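Local coordinates for DNA mismatch repair protein MutS (Thermus aquaticus, PDB 1EWQ) that takes part in DNA mismatch repair, binding mismatched duplexes, possibly as the recognition step, and has a weak ATPase activity, at residues Gly321-Leu326 with Leu533-Val538; Tyr327-Leu332 with Leu356-Glu361; Leu382-Val387 with Glu402-Asp407; Glu427-Arg432 with Lys462-Val467. One frame throughout, in Å; residues are numbered along the deposited sequence.

Contact 1. Residues Gly321-Leu326 with Leu533-Val538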
loop_
_atom_site.group_PDB
_atom_site.type_symbol
_atom_site.label_atom_id
_atom_site.label_comp_id
_atom_site.label_asym_id
_atom_site.label_seq_id
_atom_site.Cartn_x
_atom_site.Cartn_y
_atom_site.Cartn_z
ATOM N N GLY C 321 15.876 20.814 -30.832
ATOM C CA GLY C 321 16.751 21.787 -30.206
ATOM C C GLY C 321 16.086 22.420 -28.999
ATOM O O GLY C 321 16.680 22.512 -27.919
ATOM N N VAL C 322 14.846 22.860 -29.182
ATOM C CA VAL C 322 14.094 23.481 -28.097
ATOM C C VAL C 322 13.929 22.495 -26.938
ATOM O O VAL C 322 14.157 22.850 -25.778
ATOM C CB VAL C 322 12.709 23.964 -28.598
ATOM C CG1 VAL C 322 11.797 24.285 -27.429
ATOM C CG2 VAL C 322 12.890 25.198 -29.464
ATOM N N ARG C 323 13.558 21.256 -27.262
ATOM C CA ARG C 323 13.368 20.211 -26.261
ATOM C C ARG C 323 14.671 19.904 -25.504
ATOM O O ARG C 323 14.655 19.629 -24.303
ATOM C CB ARG C 323 12.801 18.939 -26.929
ATOM C CG ARG C 323 11.334 19.076 -27.379
ATOM C CD ARG C 323 10.833 17.893 -28.219
ATOM N NE ARG C 323 10.956 16.612 -27.525
ATOM C CZ ARG C 323 10.272 16.272 -26.434
ATOM N NH1 ARG C 323 9.398 17.121 -25.903
ATOM N NH2 ARG C 323 10.475 15.091 -25.860
ATOM N N ARG C 324 15.796 19.963 -26.211
ATOM C CA ARG C 324 17.101 19.719 -25.603
ATOM C C ARG C 324 17.333 20.795 -24.547
ATOM O O ARG C 324 17.708 20.502 -23.410
ATOM C CB ARG C 324 18.212 19.822 -26.662
ATOM C CG ARG C 324 19.164 18.639 -26.725
ATOM C CD ARG C 324 20.457 19.007 -27.468
ATOM N NE ARG C 324 20.189 19.566 -28.789
ATOM C CZ ARG C 324 19.640 18.890 -29.798
ATOM N NH1 ARG C 324 19.302 17.613 -29.650
ATOM N NH2 ARG C 324 19.401 19.503 -30.953
ATOM N N LEU C 325 17.105 22.049 -24.934
ATOM C CA LEU C 325 17.309 23.175 -24.027
ATOM C C LEU C 325 16.335 23.174 -22.851
ATOM O O LEU C 325 16.747 23.408 -21.712
ATOM C CB LEU C 325 17.228 24.505 -24.797
ATOM C CG LEU C 325 18.426 24.741 -25.738
ATOM C CD1 LEU C 325 18.138 25.876 -26.704
ATOM C CD2 LEU C 325 19.684 25.032 -24.906
ATOM N N LEU C 326 15.060 22.898 -23.124
ATOM C CA LEU C 326 14.042 22.866 -22.073
ATOM C C LEU C 326 14.351 21.823 -21.005
ATOM O O LEU C 326 14.047 22.015 -19.834
ATOM C CB LEU C 326 12.668 22.572 -22.669
ATOM C CG LEU C 326 12.057 23.667 -23.534
ATOM C CD1 LEU C 326 10.705 23.191 -24.067
ATOM C CD2 LEU C 326 11.914 24.951 -22.710
ATOM N N LEU C 533 3.663 17.824 -28.131
ATOM C CA LEU C 533 2.581 17.206 -28.888
ATOM C C LEU C 533 3.088 16.863 -30.283
ATOM O O LEU C 533 2.634 15.887 -30.888
ATOM C CB LEU C 533 1.373 18.148 -28.978
ATOM C CG LEU C 533 0.644 18.419 -27.651
ATOM C CD1 LEU C 533 -0.461 19.444 -27.843
ATOM C CD2 LEU C 533 0.060 17.120 -27.128
ATOM N N ALA C 534 4.031 17.663 -30.791
ATOM C CA ALA C 534 4.595 17.403 -32.112
ATOM C C ALA C 534 5.460 16.158 -32.015
ATOM O O ALA C 534 5.457 15.323 -32.916
ATOM C CB ALA C 534 5.440 18.594 -32.597
ATOM N N GLU C 535 6.192 16.046 -30.910
ATOM C CA GLU C 535 7.066 14.909 -30.656
ATOM C C GLU C 535 6.262 13.609 -30.680
ATOM O O GLU C 535 6.650 12.638 -31.333
ATOM C CB GLU C 535 7.727 15.062 -29.290
ATOM C CG GLU C 535 8.986 14.240 -29.096
ATOM C CD GLU C 535 10.159 14.773 -29.910
ATOM O OE1 GLU C 535 10.065 15.908 -30.412
ATOM O OE2 GLU C 535 11.175 14.067 -30.042
ATOM N N VAL C 536 5.150 13.595 -29.949
ATOM C CA VAL C 536 4.281 12.430 -29.876
ATOM C C VAL C 536 3.705 12.126 -31.255
ATOM O O VAL C 536 3.638 10.973 -31.672
ATOM C CB VAL C 536 3.100 12.674 -28.892
ATOM C CG1 VAL C 536 2.006 11.627 -29.107
ATOM C CG2 VAL C 536 3.593 12.614 -27.467
ATOM N N ALA C 537 3.281 13.174 -31.948
ATOM C CA ALA C 537 2.695 13.025 -33.272
ATOM C C ALA C 537 3.688 12.364 -34.241
ATOM O O ALA C 537 3.317 11.474 -35.010
ATOM C CB ALA C 537 2.259 14.390 -33.800
ATOM N N VAL C 538 4.946 12.796 -34.197
ATOM C CA VAL C 538 5.954 12.228 -35.089
ATOM C C VAL C 538 6.285 10.789 -34.715
ATOM O O VAL C 538 6.383 9.924 -35.578
ATOM C CB VAL C 538 7.271 13.059 -35.082
ATOM C CG1 VAL C 538 8.333 12.357 -35.923
ATOM C CG2 VAL C 538 7.012 14.430 -35.656
HETATM O O HOH W 1 13.309 15.303 -28.078
#

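Contact 2. Residues Tyr327-Leu332 with Leu356-Glu361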
loop_
_atom_site.group_PDB
_atom_site.type_symbol
_atom_site.label_atom_id
_atom_site.label_comp_id
_atom_site.label_asym_id
_atom_site.label_seq_id
_atom_site.Cartn_x
_atom_site.Cartn_y
_atom_site.Cartn_z
ATOM N N TYR C 327 14.956 20.718 -21.421
ATOM C CA TYR C 327 15.308 19.640 -20.508
ATOM C C TYR C 327 16.009 20.157 -19.255
ATOM O O TYR C 327 15.839 19.609 -18.172
ATOM C CB TYR C 327 16.220 18.640 -21.224
ATOM C CG TYR C 327 16.590 17.424 -20.402
ATOM C CD1 TYR C 327 15.756 16.303 -20.354
ATOM C CD2 TYR C 327 17.767 17.398 -19.666
ATOM C CE1 TYR C 327 16.093 15.186 -19.591
ATOM C CE2 TYR C 327 18.111 16.290 -18.900
ATOM C CZ TYR C 327 17.271 15.188 -18.869
ATOM O OH TYR C 327 17.635 14.095 -18.117
ATOM N N ARG C 328 16.800 21.213 -19.403
ATOM C CA ARG C 328 17.522 21.757 -18.259
ATOM C C ARG C 328 16.806 22.930 -17.598
ATOM O O ARG C 328 17.365 23.560 -16.705
ATOM C CB ARG C 328 18.931 22.204 -18.675
ATOM C CG ARG C 328 19.890 21.069 -19.057
ATOM C CD ARG C 328 21.219 21.618 -19.573
ATOM N NE ARG C 328 22.029 22.273 -18.539
ATOM C CZ ARG C 328 22.894 21.643 -17.743
ATOM N NH1 ARG C 328 23.075 20.328 -17.856
ATOM N NH2 ARG C 328 23.581 22.323 -16.827
ATOM N N LEU C 329 15.574 23.217 -18.012
ATOM C CA LEU C 329 14.848 24.352 -17.438
ATOM C C LEU C 329 14.115 24.042 -16.128
ATOM O O LEU C 329 13.241 23.177 -16.075
ATOM C CB LEU C 329 13.844 24.902 -18.453
ATOM C CG LEU C 329 13.377 26.330 -18.192
ATOM C CD1 LEU C 329 14.518 27.277 -18.507
ATOM C CD2 LEU C 329 12.158 26.662 -19.040
ATOM N N ALA C 330 14.472 24.750 -15.065
ATOM C CA ALA C 330 13.803 24.541 -13.787
ATOM C C ALA C 330 12.377 25.112 -13.883
ATOM O O ALA C 330 12.016 25.726 -14.889
ATOM C CB ALA C 330 14.582 25.231 -12.670
ATOM N N ASP C 331 11.576 24.885 -12.844
ATOM C CA ASP C 331 10.190 25.368 -12.762
ATOM C C ASP C 331 10.228 26.843 -12.314
ATOM O O ASP C 331 10.215 27.134 -11.113
ATOM C CB ASP C 331 9.430 24.525 -11.722
ATOM C CG ASP C 331 7.944 24.872 -11.634
ATOM O OD1 ASP C 331 7.563 26.018 -11.965
ATOM O OD2 ASP C 331 7.162 23.992 -11.210
ATOM N N LEU C 332 10.274 27.764 -13.271
ATOM C CA LEU C 332 10.352 29.185 -12.953
ATOM C C LEU C 332 9.100 29.797 -12.331
ATOM O O LEU C 332 9.166 30.857 -11.695
ATOM C CB LEU C 332 10.758 29.970 -14.199
ATOM C CG LEU C 332 12.267 30.000 -14.493
ATOM C CD1 LEU C 332 12.848 28.600 -14.402
ATOM C CD2 LEU C 332 12.506 30.616 -15.864
ATOM N N LEU C 356 18.343 30.856 -16.436
ATOM C CA LEU C 356 18.509 32.131 -17.115
ATOM C C LEU C 356 19.631 32.095 -18.154
ATOM O O LEU C 356 19.693 32.953 -19.036
ATOM C CB LEU C 356 18.762 33.246 -16.098
ATOM C CG LEU C 356 17.609 33.523 -15.127
ATOM C CD1 LEU C 356 17.947 34.729 -14.276
ATOM C CD2 LEU C 356 16.311 33.760 -15.896
ATOM N N GLN C 357 20.518 31.108 -18.048
ATOM C CA GLN C 357 21.611 30.960 -19.008
ATOM C C GLN C 357 21.086 30.211 -20.232
ATOM O O GLN C 357 21.641 30.300 -21.323
ATOM C CB GLN C 357 22.779 30.194 -18.375
ATOM C CG GLN C 357 23.402 30.921 -17.187
ATOM C CD GLN C 357 24.538 30.153 -16.530
ATOM O OE1 GLN C 357 24.390 28.984 -16.169
ATOM N NE2 GLN C 357 25.675 30.819 -16.358
ATOM N N ILE C 358 19.996 29.481 -20.036
ATOM C CA ILE C 358 19.368 28.718 -21.107
ATOM C C ILE C 358 18.484 29.650 -21.932
ATOM O O ILE C 358 18.405 29.545 -23.156
ATOM C CB ILE C 358 18.481 27.593 -20.525
ATOM C CG1 ILE C 358 19.357 26.572 -19.800
ATOM C CG2 ILE C 358 17.643 26.943 -21.629
ATOM C CD1 ILE C 358 18.566 25.563 -19.007
ATOM N N LEU C 359 17.839 30.574 -21.232
ATOM C CA LEU C 359 16.922 31.533 -21.831
ATOM C C LEU C 359 17.427 32.174 -23.119
ATOM O O LEU C 359 16.737 32.150 -24.132
ATOM C CB LEU C 359 16.568 32.605 -20.802
ATOM C CG LEU C 359 15.193 33.242 -20.973
ATOM C CD1 LEU C 359 14.130 32.146 -21.016
ATOM C CD2 LEU C 359 14.936 34.212 -19.821
ATOM N N PRO C 360 18.634 32.765 -23.100
ATOM C CA PRO C 360 19.170 33.393 -24.312
ATOM C C PRO C 360 19.370 32.424 -25.477
ATOM O O PRO C 360 19.269 32.815 -26.637
ATOM C CB PRO C 360 20.474 34.021 -23.831
ATOM C CG PRO C 360 20.849 33.189 -22.648
ATOM C CD PRO C 360 19.542 32.972 -21.959
ATOM N N GLU C 361 19.648 31.161 -25.170
ATOM C CA GLU C 361 19.835 30.158 -26.213
ATOM C C GLU C 361 18.490 29.833 -26.872
ATOM O O GLU C 361 18.404 29.673 -28.089
ATOM C CB GLU C 361 20.453 28.889 -25.618
ATOM C CG GLU C 361 21.798 29.109 -24.932
ATOM C CD GLU C 361 22.394 27.820 -24.390
ATOM O OE1 GLU C 361 22.760 26.937 -25.198
ATOM O OE2 GLU C 361 22.490 27.687 -23.151
#

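Contact 3. Residues Leu382-Val387 with Glu402-Asp407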
loop_
_atom_site.group_PDB
_atom_site.type_symbol
_atom_site.label_atom_id
_atom_site.label_comp_id
_atom_site.label_asym_id
_atom_site.label_seq_id
_atom_site.Cartn_x
_atom_site.Cartn_y
_atom_site.Cartn_z
ATOM N N LEU C 382 23.837 36.941 -10.694
ATOM C CA LEU C 382 23.831 35.614 -10.094
ATOM C C LEU C 382 25.154 34.925 -10.396
ATOM O O LEU C 382 25.791 34.358 -9.503
ATOM C CB LEU C 382 22.663 34.776 -10.633
ATOM C CG LEU C 382 21.254 35.114 -10.129
ATOM C CD1 LEU C 382 20.239 34.155 -10.728
ATOM C CD2 LEU C 382 21.220 35.017 -8.615
ATOM N N GLU C 383 25.568 34.987 -11.659
ATOM C CA GLU C 383 26.824 34.380 -12.088
ATOM C C GLU C 383 28.014 34.947 -11.314
ATOM O O GLU C 383 28.952 34.223 -10.984
ATOM C CB GLU C 383 27.045 34.620 -13.586
ATOM C CG GLU C 383 26.197 33.753 -14.506
ATOM C CD GLU C 383 26.331 34.149 -15.969
ATOM O OE1 GLU C 383 27.452 34.088 -16.515
ATOM O OE2 GLU C 383 25.312 34.534 -16.574
ATOM N N ALA C 384 27.968 36.247 -11.038
ATOM C CA ALA C 384 29.039 36.936 -10.325
ATOM C C ALA C 384 28.949 36.798 -8.811
ATOM O O ALA C 384 29.924 37.044 -8.104
ATOM C CB ALA C 384 29.031 38.407 -10.695
ATOM N N ALA C 385 27.781 36.408 -8.312
ATOM C CA ALA C 385 27.590 36.278 -6.877
ATOM C C ALA C 385 27.761 34.876 -6.308
ATOM O O ALA C 385 28.374 34.703 -5.254
ATOM C CB ALA C 385 26.217 36.811 -6.495
ATOM N N LEU C 386 27.234 33.876 -7.001
ATOM C CA LEU C 386 27.286 32.511 -6.491
ATOM C C LEU C 386 28.370 31.624 -7.078
ATOM O O LEU C 386 28.709 31.733 -8.261
ATOM C CB LEU C 386 25.927 31.843 -6.710
ATOM C CG LEU C 386 24.695 32.700 -6.396
ATOM C CD1 LEU C 386 23.441 31.932 -6.767
ATOM C CD2 LEU C 386 24.689 33.081 -4.923
ATOM N N VAL C 387 28.912 30.741 -6.239
ATOM C CA VAL C 387 29.935 29.805 -6.687
ATOM C C VAL C 387 29.279 28.925 -7.739
ATOM O O VAL C 387 28.050 28.847 -7.800
ATOM C CB VAL C 387 30.447 28.916 -5.532
ATOM C CG1 VAL C 387 31.145 29.777 -4.483
ATOM C CG2 VAL C 387 29.288 28.134 -4.919
ATOM N N GLU C 402 34.521 34.498 -4.082
ATOM C CA GLU C 402 35.541 35.451 -3.685
ATOM C C GLU C 402 35.582 36.644 -4.624
ATOM O O GLU C 402 35.487 36.502 -5.847
ATOM C CB GLU C 402 36.909 34.773 -3.641
ATOM C CG GLU C 402 37.105 33.920 -2.400
ATOM C CD GLU C 402 38.397 33.136 -2.425
ATOM O OE1 GLU C 402 39.469 33.762 -2.608
ATOM O OE2 GLU C 402 38.339 31.892 -2.259
ATOM N N GLY C 403 35.709 37.828 -4.031
ATOM C CA GLY C 403 35.761 39.050 -4.812
ATOM C C GLY C 403 34.412 39.694 -5.082
ATOM O O GLY C 403 34.349 40.757 -5.702
ATOM N N TYR C 404 33.328 39.077 -4.626
ATOM C CA TYR C 404 32.010 39.649 -4.866
ATOM C C TYR C 404 31.690 40.745 -3.852
ATOM O O TYR C 404 31.401 41.885 -4.224
ATOM C CB TYR C 404 30.923 38.567 -4.803
ATOM C CG TYR C 404 29.546 39.094 -5.145
ATOM C CD1 TYR C 404 29.203 39.411 -6.460
ATOM C CD2 TYR C 404 28.612 39.347 -4.146
ATOM C CE1 TYR C 404 27.966 39.971 -6.769
ATOM C CE2 TYR C 404 27.375 39.910 -4.443
ATOM C CZ TYR C 404 27.061 40.219 -5.753
ATOM O OH TYR C 404 25.843 40.785 -6.033
ATOM N N ASP C 405 31.736 40.392 -2.573
ATOM C CA ASP C 405 31.439 41.343 -1.510
ATOM C C ASP C 405 32.697 41.645 -0.697
ATOM O O ASP C 405 33.221 40.772 -0.008
ATOM C CB ASP C 405 30.349 40.776 -0.609
ATOM C CG ASP C 405 29.980 41.710 0.521
ATOM O OD1 ASP C 405 30.335 41.409 1.679
ATOM O OD2 ASP C 405 29.336 42.747 0.251
ATOM N N PRO C 406 33.186 42.896 -0.760
ATOM C CA PRO C 406 34.392 43.322 -0.038
ATOM C C PRO C 406 34.400 43.043 1.463
ATOM O O PRO C 406 35.415 42.618 2.009
ATOM C CB PRO C 406 34.495 44.813 -0.376
ATOM C CG PRO C 406 33.074 45.207 -0.660
ATOM C CD PRO C 406 32.535 44.036 -1.431
ATOM N N ASP C 407 33.274 43.278 2.128
ATOM C CA ASP C 407 33.159 43.025 3.565
ATOM C C ASP C 407 33.522 41.555 3.810
ATOM O O ASP C 407 34.367 41.239 4.659
ATOM C CB ASP C 407 31.718 43.290 4.023
ATOM C CG ASP C 407 31.564 43.312 5.545
ATOM O OD1 ASP C 407 32.190 42.473 6.232
ATOM O OD2 ASP C 407 30.796 44.166 6.051
#

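Contact 4. Residues Glu427-Arg432 with Lys462-Val467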
loop_
_atom_site.group_PDB
_atom_site.type_symbol
_atom_site.label_atom_id
_atom_site.label_comp_id
_atom_site.label_asym_id
_atom_site.label_seq_id
_atom_site.Cartn_x
_atom_site.Cartn_y
_atom_site.Cartn_z
ATOM N N GLU C 427 55.311 24.246 13.095
ATOM C CA GLU C 427 56.682 24.199 12.611
ATOM C C GLU C 427 57.662 24.883 13.564
ATOM O O GLU C 427 58.781 24.413 13.752
ATOM C CB GLU C 427 56.766 24.829 11.220
ATOM C CG GLU C 427 58.045 24.476 10.503
ATOM C CD GLU C 427 58.344 22.981 10.568
ATOM O OE1 GLU C 427 57.579 22.186 9.969
ATOM O OE2 GLU C 427 59.337 22.604 11.233
ATOM N N ARG C 428 57.236 25.984 14.172
ATOM C CA ARG C 428 58.084 26.693 15.119
ATOM C C ARG C 428 58.377 25.787 16.319
ATOM O O ARG C 428 59.535 25.614 16.717
ATOM C CB ARG C 428 57.395 27.962 15.623
ATOM C CG ARG C 428 58.289 28.817 16.515
ATOM C CD ARG C 428 57.521 29.924 17.221
ATOM N NE ARG C 428 56.729 29.408 18.334
ATOM C CZ ARG C 428 55.893 30.143 19.063
ATOM N NH1 ARG C 428 55.737 31.435 18.795
ATOM N NH2 ARG C 428 55.211 29.585 20.061
ATOM N N GLU C 429 57.323 25.204 16.885
ATOM C CA GLU C 429 57.469 24.343 18.048
ATOM C C GLU C 429 58.226 23.035 17.811
ATOM O O GLU C 429 58.893 22.546 18.722
ATOM C CB GLU C 429 56.101 24.066 18.667
ATOM C CG GLU C 429 55.522 25.280 19.378
ATOM C CD GLU C 429 56.480 25.858 20.408
ATOM O OE1 GLU C 429 56.786 25.170 21.403
ATOM O OE2 GLU C 429 56.934 27.003 20.220
ATOM N N ARG C 430 58.130 22.470 16.608
ATOM C CA ARG C 430 58.852 21.238 16.305
ATOM C C ARG C 430 60.348 21.485 16.432
ATOM O O ARG C 430 61.086 20.643 16.953
ATOM C CB ARG C 430 58.555 20.747 14.886
ATOM C CG ARG C 430 57.183 20.121 14.696
ATOM C CD ARG C 430 57.049 19.474 13.317
ATOM N NE ARG C 430 55.729 18.882 13.120
ATOM C CZ ARG C 430 55.349 18.225 12.027
ATOM N NH1 ARG C 430 56.187 18.065 11.010
ATOM N NH2 ARG C 430 54.119 17.730 11.947
ATOM N N GLU C 431 60.795 22.645 15.955
ATOM C CA GLU C 431 62.210 22.988 16.009
ATOM C C GLU C 431 62.641 23.416 17.415
ATOM O O GLU C 431 63.699 23.011 17.894
ATOM C CB GLU C 431 62.529 24.089 14.987
ATOM C CG GLU C 431 64.030 24.320 14.770
ATOM C CD GLU C 431 64.766 23.068 14.315
ATOM O OE1 GLU C 431 64.616 22.010 14.968
ATOM O OE2 GLU C 431 65.504 23.138 13.306
ATOM N N ARG C 432 61.829 24.230 18.077
ATOM C CA ARG C 432 62.156 24.658 19.437
ATOM C C ARG C 432 62.316 23.445 20.364
ATOM O O ARG C 432 63.342 23.281 21.029
ATOM C CB ARG C 432 61.052 25.548 20.012
ATOM C CG ARG C 432 60.951 26.953 19.445
ATOM C CD ARG C 432 59.837 27.696 20.176
ATOM N NE ARG C 432 59.842 29.133 19.914
ATOM C CZ ARG C 432 59.129 30.022 20.606
ATOM N NH1 ARG C 432 58.346 29.614 21.605
ATOM N NH2 ARG C 432 59.213 31.321 20.319
ATOM N N LYS C 462 58.188 23.543 29.778
ATOM C CA LYS C 462 57.433 23.956 30.960
ATOM C C LYS C 462 56.251 24.874 30.650
ATOM O O LYS C 462 55.266 24.890 31.388
ATOM C CB LYS C 462 58.365 24.669 31.950
ATOM C CG LYS C 462 59.712 23.983 32.214
ATOM C CD LYS C 462 59.584 22.615 32.907
ATOM C CE LYS C 462 59.431 21.472 31.900
ATOM N NZ LYS C 462 59.637 20.114 32.517
ATOM N N GLU C 463 56.359 25.641 29.567
ATOM C CA GLU C 463 55.305 26.579 29.162
ATOM C C GLU C 463 54.019 25.894 28.709
ATOM O O GLU C 463 52.932 26.451 28.852
ATOM C CB GLU C 463 55.793 27.483 28.020
ATOM C CG GLU C 463 57.004 28.338 28.348
ATOM C CD GLU C 463 58.232 27.515 28.721
ATOM O OE1 GLU C 463 58.587 26.580 27.964
ATOM O OE2 GLU C 463 58.844 27.812 29.772
ATOM N N TYR C 464 54.145 24.696 28.146
ATOM C CA TYR C 464 52.977 23.965 27.671
ATOM C C TYR C 464 51.993 23.725 28.799
ATOM O O TYR C 464 52.357 23.196 29.846
ATOM C CB TYR C 464 53.403 22.628 27.054
ATOM C CG TYR C 464 53.931 22.750 25.646
ATOM C CD1 TYR C 464 54.533 23.927 25.209
ATOM C CD2 TYR C 464 53.866 21.674 24.761
ATOM C CE1 TYR C 464 55.064 24.035 23.926
ATOM C CE2 TYR C 464 54.396 21.765 23.474
ATOM C CZ TYR C 464 54.994 22.951 23.065
ATOM O OH TYR C 464 55.536 23.059 21.807
ATOM N N ARG C 465 50.748 24.140 28.586
ATOM C CA ARG C 465 49.707 23.951 29.582
ATOM C C ARG C 465 48.859 22.754 29.146
ATOM O O ARG C 465 48.231 22.777 28.089
ATOM C CB ARG C 465 48.842 25.219 29.702
ATOM C CG ARG C 465 47.740 25.151 30.767
ATOM C CD ARG C 465 46.333 25.198 30.138
ATOM N NE ARG C 465 45.979 26.529 29.637
ATOM C CZ ARG C 465 44.938 26.798 28.844
ATOM N NH1 ARG C 465 44.123 25.827 28.440
ATOM N NH2 ARG C 465 44.711 28.051 28.449
ATOM N N PRO C 466 48.863 21.682 29.952
ATOM C CA PRO C 466 48.108 20.453 29.692
ATOM C C PRO C 466 46.658 20.799 29.405
ATOM O O PRO C 466 46.067 21.613 30.109
ATOM C CB PRO C 466 48.261 19.672 30.997
ATOM C CG PRO C 466 49.619 20.115 31.488
ATOM C CD PRO C 466 49.578 21.599 31.237
ATOM N N VAL C 467 46.088 20.193 28.371
ATOM C CA VAL C 467 44.696 20.467 28.023
ATOM C C VAL C 467 43.859 19.196 27.893
ATOM O O VAL C 467 42.725 19.125 28.386
ATOM C CB VAL C 467 44.607 21.279 26.702
ATOM C CG1 VAL C 467 43.183 21.293 26.183
ATOM C CG2 VAL C 467 45.069 22.704 26.949
#

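Contact 1. Residues Gly321-Leu326 with Leu533-Val538
Arg323 and Glu535 make a buried salt bridge between two helices, 316-326 and 514-540, in the helical part of MutS that includes domain III. Arg323 can be traced outward from CB, which starts the chain toward Glu535. CB and CG cover the gap between the helices, and contact begins at CD, 3.1 Å from Glu535 OE1. The chain then bends at chi3 (58°), bringing NE to 3.1 Å from that same Glu535 OE1, which is the ion pair proper. Beyond it the guanidinium slides over the carboxylate's own stem: Glu535 CG sits over one face, off toward the rim, 3.6 Å from Arg323 CZ. The guanidinium and carboxylate planes are 24° apart, with the carboxylate displaced to the NE side, and the two groups do not meet end-on. At the tip, NH1 bonds to the carbonyl O of Glu278. Glu535 OE1 has a second cation in Arg319, while Glu320 brings a like charge near OE2. A leucine in place of Arg323 would probably leave Glu535 with one cation fewer beside Glu320 and the Glu278 carbonyl without this donor. The N-H of Arg323 NE goes to a water, its oxygen 2.7 Å from NE and 3.2 Å from Glu535 OE2.

Contact 2. Residues Tyr327-Leu332 with Leu356-Glu361
The flat group that matters between Ile358 and Arg328 is a peptide: the one joining Arg328 to Leu329. Ile358 CD1 sits over one face of it, 3.3 Å from Arg328 O and 3.9 Å from Leu329 N. No ring or guanidinium stacks across these two segments; a single methyl does nearly all the touching. It gets there because the isoleucine is stretched out: CG1 is anti to the carbonyl carbon and chi2 is 170°, which extends CD1 away from its own helix. At the same time CD1 presses on the start of the arginine side chain, 3.4 Å from Arg328 CB. That is a tight fit for two carbons, and beyond CB the arginine chain leads away from the isoleucine. On the next residue Leu329 CD1 comes alongside at a looser 4.4 Å from Ile358 CD1. The contact carries no hydrogen bond, so between these segments it is van der Waals only, although close by Ala330 N bonds to Ser355 OG. The helix is kinked just past Ile358, where Pro360 has no N-H to give, and the Glu361 N to Ile358 O bond is weak. The loop 327-332 links helix 316-326 to helix 332-340, which Asp331 N-caps through OD1 to Arg334 N. Helix 346-366 packs against it, with helix 376-385 packed on Leu356 and helix 514-540 bringing Leu524 against both Leu329 and Leu359.

Contact 3. Residues Leu382-Val387 with Glu402-Asp407
Tyr404, in the turn that leads into the long helix 406-433 of MutS domain III, lays its ring against Ala385, the last residue of helix 376-385, so one helix end meets the approach to another. The core of it is a CH-pi contact: Ala385 CB stands 3.7 Å from the centroid of the Tyr404 ring, only 16° off the ring normal. The methyl is a little off-centre, toward the phenol end, with Tyr404 CZ 3.6 Å from Ala385 CB. The alanine backbone shares the same face, Ala385 CA being 3.5 Å from Tyr404 CD1. With chi1 at -176° the ring swings anti to the tyrosine N and reaches across to the helix end. Tyr404 CD1 also comes within 3.0 Å of Ala384 O, a short oblique contact. The helix finishes here with Leu382 O taking two N-H groups, from Ala385 and from Leu386. Asp405 N-caps helix 406-433 through OD1 to Leu408 N. Val502 of helix 479-511 also packs on Tyr404. A serine in place of Tyr404 would probably open a gap above the Ala385 methyl and strip Val502 of a packing partner. The backbone bonding of Ala385 with Arg401 lies just beside the contact; between these two segments themselves no hydrogen bond or ion pair crosses, and dispersion carries the contact.

Contact 4. Residues Glu427-Arg432 with Lys462-Val467
Glu429 and Tyr464 join the far end of the long helix 406-433 to the four-stranded antiparallel sheet 439-477, consistent with MutS domain IV, about 10 Å from the bound DNA at the nearest atoms. The tight half is one bond: the Tyr464 hydroxyl donates a hydrogen bond to the carboxylate, with OH 2.5 Å from Glu429 OE1. That is very short, and its exact length is best treated as doubtful. The oxygen arrives in the plane of the ring, at its edge, and the carboxylate is turned 50° from that plane. The glutamate doubles back at chi2, -54°, so that its whole stem lies beside the hydroxyl, with CB, for instance, 3.3 Å from Tyr464 OH. Both residues are buried: Leu450 touches each, and Tyr476 meets the tyrosine ring. The other oxygen, OE2, belongs to the more open side, where arginines gather round the charge. Arg428 grips it side-on, with NE and NH2 each 3.1 Å from Glu429 OE2, the oxygen lying 15° out of the guanidinium plane. Exposed Arg432 adds NH1, a salt bridge at 3.3 Å to Glu429 OE2. This cluster is likely to keep the carboxylate ionised and its rotation fixed for the tyrosine. The two guanidinium groups overlap, Arg428 NE sitting 3.4 Å above the plane of Arg432, over its centre.

From the N terminus, contact 1 opens first, on helix 316-326, and closes last, with 206 residues between, on helix 514-540; the other three nest inside that span. Contact 2 follows at once and closes a short loop back from helix 346-366. Contact 3 comes next in series, spanning the gap between helix 376-385 and helix 406-433. Contact 4 opens at the other end of that last helix and closes on strand 465-469. None of the loops cross. Contacts 1 and 2 touch at Leu325 and Ile358, and 2 and 3 at Leu356 and Leu382, so that contacts 1 to 3 form a connected run of packing in the helical region. Contact 4 stands apart, its centre about 40 Å from that of contact 3, linked to it by helix 406-433.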